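Local coordinates for protein O-methyltransferase family 2 (PDB 5I2H) that probably acts as an S-adenosyl-L-methionine-dependent O-methyltransferase that works as a dimer, and binds the flavone apigenin in this crystal, at residues L33-A38 with L120-R125; T67-T72 with E326-S331; C75-L80 with I314-L319. All coordinates share one frame; numbering follows the deposited sequence.

How the interactions relate
All three are buried, though interaction 3 has one partly exposed alanine, and each sets a dimerisation-domain helix against a distant part of the chain. Interactions 2 and 3 share helix 64-76, and each joins it to the methyltransferase part: interaction 2 through a loop, nearest the chain's centre, and interaction 3 through helix 312-324. Their centres lie about 9 Å apart, linked by a probable hydrogen bond from Ala329 N to Ser318 OG (2.9 Å). Interaction 1, about 22 Å from the chain's centre, is purely apolar; interaction 2 sets an arginine against aliphatic groups; interaction 3 is apolar but reaches the apigenin pocket. Leu33 CD2 meets Leu79 CD1 (3.6 Å) between interactions 1 and 3.

Interaction 1. Residues L33-A38 with L120-R125; sequences LAASVA and LALVER
Ala35 lays its methyl group against one branch of Val123, with Ala35 CB 3.6 Å from Val123 CG2. The same valine methyl also comes within 3.9 Å of Ala35 CA, so it rests on the helix backbone too. Two helices meet here at a small residue: the CA atoms of Ala35 and Val123 are 5.9 Å apart, a spacing that the short alanine side chain permits. The torsion of Val123 (chi1 171°) turns CG1 anti to the backbone N and puts CG2, which lies beside that N and anti to the carbonyl carbon, on the side facing Ala35. Leu122 adds a looser touch from the preceding position, its CD2 reaching Ala35 CB at 4.4 Å. The contact is wholly apolar, with all three participants buried. Within the helices Val37 N bonds to Leu33 O and Glu124 N to Leu120 O, and residues 35-38 form a wider pi-type turn.

Segment 33-38 belongs to the dimerisation domain, which its sequence places in the helix-turn-helix clan. Elsewhere helix 26-39 has other neighbours: Ser36 packs on Leu70 and Leu74 of helix 64-76, Val37 on Phe43 of helix 42-48, and Leu33 on Leu23 of the second subunit. Leu122 touches Glu31 and Val123 touches His39, so helix 117-128 meets helix 26-39 before and after Ala35 in the chain.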
loop_
_atom_site.group_PDB
_atom_site.type_symbol
_atom_site.label_atom_id
_atom_site.label_comp_id
_atom_site.label_asym_id
_atom_site.label_seq_id
_atom_site.Cartn_x
_atom_site.Cartn_y
_atom_site.Cartn_z
ATOM N N LEU A 33 6.641 -2.989 -7.441
ATOM C CA LEU A 33 7.678 -3.923 -6.984
ATOM C C LEU A 33 7.684 -5.180 -7.837
ATOM O O LEU A 33 8.741 -5.597 -8.341
ATOM C CB LEU A 33 7.475 -4.281 -5.498
ATOM C CG LEU A 33 7.964 -3.187 -4.555
ATOM C CD1 LEU A 33 7.409 -3.460 -3.152
ATOM C CD2 LEU A 33 9.495 -3.075 -4.552
ATOM N N ALA A 34 6.505 -5.801 -8.014
ATOM C CA ALA A 34 6.434 -7.037 -8.796
ATOM C C ALA A 34 6.786 -6.789 -10.258
ATOM O O ALA A 34 7.481 -7.608 -10.880
ATOM C CB ALA A 34 5.040 -7.678 -8.663
ATOM N N ALA A 35 6.294 -5.689 -10.842
ATOM C CA ALA A 35 6.658 -5.359 -12.227
ATOM C C ALA A 35 8.167 -5.188 -12.364
ATOM O O ALA A 35 8.777 -5.674 -13.326
ATOM C CB ALA A 35 5.937 -4.080 -12.674
ATOM N N SER A 36 8.790 -4.502 -11.404
ATOM C CA SER A 36 10.204 -4.157 -11.538
ATOM C C SER A 36 11.100 -5.363 -11.310
ATOM O O SER A 36 12.131 -5.515 -11.992
ATOM C CB SER A 36 10.550 -3.052 -10.555
ATOM O OG SER A 36 9.769 -1.924 -10.861
ATOM N N VAL A 37 10.743 -6.225 -10.354
ATOM C CA VAL A 37 11.554 -7.415 -10.088
ATOM C C VAL A 37 11.333 -8.472 -11.157
ATOM O O VAL A 37 12.295 -9.005 -11.746
ATOM C CB VAL A 37 11.222 -7.984 -8.690
ATOM C CG1 VAL A 37 11.858 -9.390 -8.488
ATOM C CG2 VAL A 37 11.637 -7.028 -7.607
ATOM N N ALA A 38 10.063 -8.827 -11.405
ATOM C CA ALA A 38 9.780 -10.063 -12.129
ATOM C C ALA A 38 9.590 -9.881 -13.626
ATOM O O ALA A 38 9.758 -10.853 -14.374
ATOM C CB ALA A 38 8.541 -10.748 -11.552
ATOM N N LEU A 120 0.088 -7.436 -13.825
ATOM C CA LEU A 120 0.059 -7.568 -15.280
ATOM C C LEU A 120 -0.495 -6.315 -15.954
ATOM O O LEU A 120 0.009 -5.905 -17.008
ATOM C CB LEU A 120 -0.771 -8.790 -15.681
ATOM C CG LEU A 120 -0.158 -10.108 -15.208
ATOM C CD1 LEU A 120 -1.097 -11.261 -15.544
ATOM C CD2 LEU A 120 1.222 -10.275 -15.897
ATOM N N ALA A 121 -1.543 -5.705 -15.372
ATOM C CA ALA A 121 -2.100 -4.481 -15.941
ATOM C C ALA A 121 -1.066 -3.368 -15.940
ATOM O O ALA A 121 -0.934 -2.620 -16.920
ATOM C CB ALA A 121 -3.346 -4.051 -15.164
ATOM N N LEU A 122 -0.326 -3.228 -14.835
ATOM C CA LEU A 122 0.648 -2.151 -14.779
ATOM C C LEU A 122 1.777 -2.405 -15.760
ATOM O O LEU A 122 2.240 -1.465 -16.419
ATOM C CB LEU A 122 1.173 -1.976 -13.353
ATOM C CG LEU A 122 2.294 -0.936 -13.206
ATOM C CD1 LEU A 122 1.785 0.453 -13.509
ATOM C CD2 LEU A 122 2.932 -0.971 -11.798
ATOM N N VAL A 123 2.208 -3.671 -15.898
ATOM C CA VAL A 123 3.251 -4.001 -16.872
ATOM C C VAL A 123 2.792 -3.658 -18.276
ATOM O O VAL A 123 3.540 -3.068 -19.066
ATOM C CB VAL A 123 3.664 -5.480 -16.771
ATOM C CG1 VAL A 123 4.594 -5.849 -17.938
ATOM C CG2 VAL A 123 4.406 -5.721 -15.439
ATOM N N GLU A 124 1.569 -4.058 -18.620
ATOM C CA GLU A 124 1.040 -3.759 -19.949
ATOM C C GLU A 124 0.975 -2.259 -20.206
ATOM O O GLU A 124 1.324 -1.799 -21.305
ATOM C CB GLU A 124 -0.341 -4.391 -20.116
ATOM C CG GLU A 124 -0.982 -4.063 -21.453
ATOM C CD GLU A 124 -0.161 -4.546 -22.663
ATOM O OE1 GLU A 124 0.587 -5.551 -22.539
ATOM O OE2 GLU A 124 -0.269 -3.912 -23.744
ATOM N N ARG A 125 0.485 -1.489 -19.218
ATOM C CA ARG A 125 0.466 -0.031 -19.326
ATOM C C ARG A 125 1.862 0.513 -19.583
ATOM O O ARG A 125 2.068 1.325 -20.495
ATOM C CB ARG A 125 -0.099 0.609 -18.050
ATOM C CG ARG A 125 -1.571 0.354 -17.740
ATOM C CD ARG A 125 -2.529 0.760 -18.878
ATOM N NE ARG A 125 -2.781 -0.333 -19.820
ATOM C CZ ARG A 125 -3.458 -1.444 -19.528
ATOM N NH1 ARG A 125 -3.963 -1.627 -18.314
ATOM N NH2 ARG A 125 -3.632 -2.377 -20.459
#

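Interaction 2. Residues T67-T72 with E326-S331; sequences TQVLVT and EGRAYS
Arg328 lays its CB and CD against Val69 and brings NE past Gln68 CB, joining helix 64-76 of the dimerisation domain to the loop between helices 312-324 and 332-341 of the methyltransferase part. The apolar share falls to Val69, whose CG1 lies 3.7 Å from Arg328 CB and 3.9 Å from Arg328 CD; the two side chains cross obliquely. Arg328 CG sits between the backbone N and the carbonyl carbon (chi1 60°), and from there the chain runs extended to NE, which passes 4.0 Å from Gln68 CB. Gln68 is bent at its second torsion, and its NE2 is hydrogen-bonded to Glu64.

The polar end of Arg328 is held from its own side of the contact. NH2 forms a salt bridge with Glu334, whose charge probably also eases the closeness of Arg277. One face of the guanidinium receives Tyr330 CD1, 3.4 Å above its plane and offset toward the rim. With an alanine here, Val69 CG1 would probably face a gap and Glu334 would lose its charged mate. The loop is further tied to itself by Arg328 NH1, which donates to Ala329 O at 2.8 Å, with that oxygen 24° out of the guanidinium plane.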
loop_
_atom_site.group_PDB
_atom_site.type_symbol
_atom_site.label_atom_id
_atom_site.label_comp_id
_atom_site.label_asym_id
_atom_site.label_seq_id
_atom_site.Cartn_x
_atom_site.Cartn_y
_atom_site.Cartn_z
ATOM N N THR A 67 9.168 5.491 -18.087
ATOM C CA THR A 67 10.416 5.380 -17.334
ATOM C C THR A 67 10.416 6.337 -16.142
ATOM O O THR A 67 10.852 5.959 -15.036
ATOM C CB THR A 67 11.624 5.608 -18.246
ATOM O OG1 THR A 67 11.563 4.690 -19.351
ATOM C CG2 THR A 67 12.925 5.354 -17.479
ATOM N N GLN A 68 9.881 7.555 -16.329
ATOM C CA GLN A 68 9.835 8.513 -15.228
ATOM C C GLN A 68 8.977 7.994 -14.091
ATOM O O GLN A 68 9.372 8.105 -12.928
ATOM C CB GLN A 68 9.310 9.887 -15.656
ATOM C CG GLN A 68 10.183 10.701 -16.573
ATOM C CD GLN A 68 11.274 11.494 -15.867
ATOM O OE1 GLN A 68 11.710 11.161 -14.769
ATOM N NE2 GLN A 68 11.705 12.576 -16.510
ATOM N N VAL A 69 7.780 7.466 -14.386
ATOM C CA VAL A 69 6.941 7.074 -13.253
ATOM C C VAL A 69 7.554 5.867 -12.530
ATOM O O VAL A 69 7.444 5.751 -11.305
ATOM C CB VAL A 69 5.465 6.806 -13.637
ATOM C CG1 VAL A 69 4.873 8.008 -14.390
ATOM C CG2 VAL A 69 5.278 5.556 -14.446
ATOM N N LEU A 70 8.216 4.972 -13.270
ATOM C CA LEU A 70 8.862 3.810 -12.667
ATOM C C LEU A 70 10.030 4.248 -11.797
ATOM O O LEU A 70 10.160 3.811 -10.644
ATOM C CB LEU A 70 9.319 2.847 -13.774
ATOM C CG LEU A 70 10.043 1.597 -13.264
ATOM C CD1 LEU A 70 9.670 0.338 -14.054
ATOM C CD2 LEU A 70 11.523 1.802 -13.372
ATOM N N VAL A 71 10.878 5.134 -12.329
ATOM C CA VAL A 71 12.044 5.582 -11.574
ATOM C C VAL A 71 11.616 6.380 -10.354
ATOM O O VAL A 71 12.163 6.199 -9.251
ATOM C CB VAL A 71 12.999 6.387 -12.474
ATOM C CG1 VAL A 71 14.030 7.163 -11.618
ATOM C CG2 VAL A 71 13.700 5.451 -13.456
ATOM N N THR A 72 10.652 7.292 -10.527
ATOM C CA THR A 72 10.167 8.063 -9.390
ATOM C C THR A 72 9.595 7.158 -8.303
ATOM O O THR A 72 9.874 7.353 -7.109
ATOM C CB THR A 72 9.130 9.088 -9.869
ATOM O OG1 THR A 72 9.811 10.045 -10.686
ATOM C CG2 THR A 72 8.423 9.805 -8.712
ATOM N N GLU A 326 -3.164 10.094 -19.721
ATOM C CA GLU A 326 -1.979 10.320 -20.544
ATOM C C GLU A 326 -0.857 11.038 -19.790
ATOM O O GLU A 326 0.223 11.255 -20.358
ATOM C CB GLU A 326 -2.352 11.121 -21.786
ATOM C CG GLU A 326 -3.265 10.318 -22.706
ATOM C CD GLU A 326 -3.676 11.076 -23.981
ATOM O OE1 GLU A 326 -3.027 12.078 -24.371
ATOM O OE2 GLU A 326 -4.675 10.660 -24.600
ATOM N N GLY A 327 -1.072 11.377 -18.522
ATOM C CA GLY A 327 -0.067 12.115 -17.781
ATOM C C GLY A 327 0.540 11.389 -16.587
ATOM O O GLY A 327 0.714 10.159 -16.582
ATOM N N ARG A 328 0.855 12.172 -15.566
ATOM C CA ARG A 328 1.449 11.700 -14.324
ATOM C C ARG A 328 1.473 12.899 -13.383
ATOM O O ARG A 328 1.112 14.017 -13.777
ATOM C CB ARG A 328 2.860 11.144 -14.558
ATOM C CG ARG A 328 3.851 12.207 -15.145
ATOM C CD ARG A 328 5.319 11.826 -14.758
ATOM N NE ARG A 328 6.342 12.604 -15.455
ATOM C CZ ARG A 328 6.985 13.657 -14.956
ATOM N NH1 ARG A 328 6.735 14.088 -13.710
ATOM N NH2 ARG A 328 7.875 14.302 -15.715
ATOM N N ALA A 329 1.888 12.666 -12.125
ATOM C CA ALA A 329 2.139 13.821 -11.264
ATOM C C ALA A 329 3.382 14.549 -11.754
ATOM O O ALA A 329 4.325 13.926 -12.266
ATOM C CB ALA A 329 2.321 13.395 -9.801
ATOM N N TYR A 330 3.376 15.875 -11.584
ATOM C CA TYR A 330 4.473 16.742 -11.997
ATOM C C TYR A 330 5.025 17.505 -10.788
ATOM O O TYR A 330 4.369 17.598 -9.744
ATOM C CB TYR A 330 4.014 17.732 -13.099
ATOM C CG TYR A 330 3.663 17.037 -14.390
ATOM C CD1 TYR A 330 4.658 16.436 -15.173
ATOM C CD2 TYR A 330 2.341 16.971 -14.844
ATOM C CE1 TYR A 330 4.339 15.789 -16.389
ATOM C CE2 TYR A 330 2.027 16.344 -16.036
ATOM C CZ TYR A 330 3.029 15.751 -16.807
ATOM O OH TYR A 330 2.707 15.113 -17.988
ATOM N N SER A 331 6.233 18.074 -10.940
ATOM C CA SER A 331 6.853 18.878 -9.889
ATOM C C SER A 331 6.513 20.365 -10.066
ATOM O O SER A 331 6.057 20.799 -11.123
ATOM C CB SER A 331 8.379 18.726 -9.906
ATOM O OG SER A 331 8.876 19.263 -11.137
#

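Interaction 3. Residues C75-L80 with I314-L319; sequences CAMQLL and IALYSL. With AGI (5,7-dihydroxy-2-(4-hydroxyphenyl)-4H-chromen-4-one), chain C.
Ala76 and Ala315 meet methyl to methyl, CB to CB at 3.7 Å, where the end of helix 64-76 abuts helix 312-324. Helix 64-76 closes here in a Schellman motif: Gln78, with positive phi (66°), is its C-prime residue, while Gln78 N bonds back to Cys75 O and Leu79 N to Leu74 O. The dimerisation domain and the methyltransferase part touch just where the chain leaves the helix.

The alanine pair is the tight part of the contact. Two of the smallest side chains point at each other, and the CA atoms of Ala76 and Ala315 come within 6.6 Å. Even so, the pair lies at the margin, Ala76 being partly exposed, with the exposed Gln78 at the turn beyond it. Next to them the fit is looser. Met77, deposited as selenomethionine, brings its terminal methyl CE to 4.4 Å from Leu316 CD2, a touch made doubtful by a second conformer of Met77. Both side chains set out past the opposing segment rather than at it, and only their ends converge. Met77 also lies on Leu32 and Leu33 of helix 26-39 and on Leu23 of the second subunit.

Helix 312-324 has a different task on another side. Tyr317, with CG anti to the backbone N (chi1 180°), carries its ring into the apigenin pocket, where Arg168 and His273 of the same chain and Tyr109 of the second subunit also hydrogen-bond the flavone. Arg168 NH1 is bonded to Tyr317 OH as well. The ligand hydroxyl OAC approaches the tyrosine ring at its edge, near its plane. Tyr317 OH is 2.6 Å from OAC, a hydrogen bond in which either could donate, although crowding by another ligand atom makes the exact place of the tyrosine oxygen less sure.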
loop_
_atom_site.group_PDB
_atom_site.type_symbol
_atom_site.label_atom_id
_atom_site.label_comp_id
_atom_site.label_asym_id
_atom_site.label_seq_id
_atom_site.Cartn_x
_atom_site.Cartn_y
_atom_site.Cartn_z
ATOM N N CYS A 75 12.559 5.326 -6.623
ATOM C CA CYS A 75 13.297 6.266 -5.790
ATOM C C CYS A 75 12.549 6.554 -4.500
ATOM O O CYS A 75 13.153 6.612 -3.414
ATOM C CB CYS A 75 13.526 7.581 -6.544
ATOM S SG CYS A 75 14.829 7.506 -7.830
ATOM N N ALA A 76 11.218 6.746 -4.603
ATOM C CA ALA A 76 10.435 7.108 -3.437
ATOM C C ALA A 76 10.400 5.982 -2.411
ATOM O O ALA A 76 10.249 6.260 -1.215
ATOM C CB ALA A 76 9.013 7.495 -3.855
HETATM N N MSE A 77 10.551 4.729 -2.855
HETATM C CA MSE A 77 10.598 3.561 -1.972
HETATM C C MSE A 77 12.024 3.301 -1.463
HETATM O O MSE A 77 12.286 2.273 -0.844
HETATM C CB MSE A 77 10.076 2.326 -2.705
HETATM C CG MSE A 77 8.552 2.295 -2.831
HETATM SE SE MSE A 77 7.914 0.630 -3.696
HETATM C CE MSE A 77 7.438 1.428 -5.372
ATOM N N GLN A 78 12.942 4.233 -1.765
ATOM C CA GLN A 78 14.333 4.188 -1.295
ATOM C C GLN A 78 15.082 2.998 -1.895
ATOM O O GLN A 78 15.953 2.385 -1.259
ATOM C CB GLN A 78 14.406 4.174 0.232
ATOM C CG GLN A 78 13.660 5.321 0.876
ATOM C CD GLN A 78 14.367 5.822 2.111
ATOM O OE1 GLN A 78 14.442 5.124 3.117
ATOM N NE2 GLN A 78 14.932 7.024 2.024
ATOM N N LEU A 79 14.753 2.678 -3.144
ATOM C CA LEU A 79 15.383 1.558 -3.845
ATOM C C LEU A 79 16.296 2.003 -4.974
ATOM O O LEU A 79 17.244 1.288 -5.320
ATOM C CB LEU A 79 14.313 0.610 -4.398
ATOM C CG LEU A 79 13.407 0.015 -3.317
ATOM C CD1 LEU A 79 12.268 -0.786 -3.956
ATOM C CD2 LEU A 79 14.237 -0.839 -2.337
ATOM N N LEU A 80 16.010 3.156 -5.573
ATOM C CA LEU A 80 16.932 3.801 -6.496
ATOM C C LEU A 80 17.309 5.167 -5.949
ATOM O O LEU A 80 16.637 5.731 -5.075
ATOM C CB LEU A 80 16.326 3.956 -7.894
ATOM C CG LEU A 80 15.812 2.720 -8.626
ATOM C CD1 LEU A 80 15.284 3.094 -10.019
ATOM C CD2 LEU A 80 16.866 1.685 -8.754
ATOM N N ILE A 314 2.863 10.647 -3.320
ATOM C CA ILE A 314 2.595 11.265 -4.628
ATOM C C ILE A 314 3.134 10.368 -5.736
ATOM O O ILE A 314 2.522 10.266 -6.813
ATOM C CB ILE A 314 3.178 12.694 -4.714
ATOM C CG1 ILE A 314 2.644 13.572 -3.578
ATOM C CG2 ILE A 314 2.856 13.363 -6.064
ATOM C CD1 ILE A 314 1.137 13.482 -3.393
ATOM N N ALA A 315 4.244 9.666 -5.481
ATOM C CA ALA A 315 4.777 8.756 -6.493
ATOM C C ALA A 315 3.807 7.596 -6.747
ATOM O O ALA A 315 3.654 7.132 -7.896
ATOM C CB ALA A 315 6.160 8.262 -6.056
ATOM N N LEU A 316 3.122 7.123 -5.705
ATOM C CA LEU A 316 2.146 6.049 -5.925
ATOM C C LEU A 316 0.902 6.574 -6.627
ATOM O O LEU A 316 0.369 5.924 -7.531
ATOM C CB LEU A 316 1.780 5.362 -4.601
ATOM C CG LEU A 316 2.971 4.651 -3.907
ATOM C CD1 LEU A 316 2.493 3.921 -2.638
ATOM C CD2 LEU A 316 3.666 3.636 -4.883
ATOM N N TYR A 317 0.419 7.744 -6.217
ATOM C CA TYR A 317 -0.703 8.366 -6.913
ATOM C C TYR A 317 -0.353 8.622 -8.376
ATOM O O TYR A 317 -1.196 8.441 -9.269
ATOM C CB TYR A 317 -1.082 9.651 -6.174
ATOM C CG TYR A 317 -2.226 10.409 -6.772
ATOM C CD1 TYR A 317 -3.319 9.753 -7.317
ATOM C CD2 TYR A 317 -2.229 11.786 -6.748
ATOM C CE1 TYR A 317 -4.383 10.465 -7.845
ATOM C CE2 TYR A 317 -3.286 12.508 -7.276
ATOM C CZ TYR A 317 -4.345 11.839 -7.835
ATOM O OH TYR A 317 -5.400 12.559 -8.339
ATOM N N SER A 318 0.907 8.999 -8.645
ATOM C CA SER A 318 1.364 9.183 -10.024
ATOM C C SER A 318 1.230 7.905 -10.854
ATOM O O SER A 318 0.873 7.958 -12.042
ATOM C CB SER A 318 2.809 9.663 -10.014
ATOM O OG SER A 318 3.129 10.169 -11.289
ATOM N N LEU A 319 1.522 6.746 -10.253
ATOM C CA LEU A 319 1.305 5.483 -10.954
ATOM C C LEU A 319 -0.165 5.261 -11.268
ATOM O O LEU A 319 -0.493 4.724 -12.332
ATOM C CB LEU A 319 1.850 4.322 -10.140
ATOM C CG LEU A 319 3.371 4.294 -10.113
ATOM C CD1 LEU A 319 3.882 3.479 -8.880
ATOM C CD2 LEU A 319 3.937 3.710 -11.426
HETATM C CAG AGI C . -10.687 7.332 -13.040
HETATM C CAE AGI C . -11.270 6.123 -13.404
HETATM C CAM AGI C . -11.501 5.864 -14.752
HETATM O OAB AGI C . -12.070 4.670 -15.089
HETATM C CAF AGI C . -11.151 6.810 -15.732
HETATM C CAH AGI C . -10.562 8.025 -15.365
HETATM C CAP AGI C . -10.334 8.277 -14.010
HETATM C CAQ AGI C . -9.717 9.525 -13.485
HETATM O OAL AGI C . -9.347 9.418 -12.165
HETATM C CAJ AGI C . -9.523 10.704 -14.227
HETATM C CAR AGI C . -8.921 11.821 -13.617
HETATM O OAA AGI C . -8.758 12.888 -14.259
HETATM C CAT AGI C . -8.509 11.726 -12.167
HETATM C CAS AGI C . -8.756 10.439 -11.476
HETATM C CAK AGI C . -8.403 10.259 -10.150
HETATM C CAN AGI C . -7.811 11.292 -9.450
HETATM O OAC AGI C . -7.507 11.061 -8.152
HETATM C CAI AGI C . -7.552 12.542 -10.033
HETATM C CAO AGI C . -7.869 12.813 -11.354
HETATM O OAD AGI C . -7.589 14.034 -11.848
#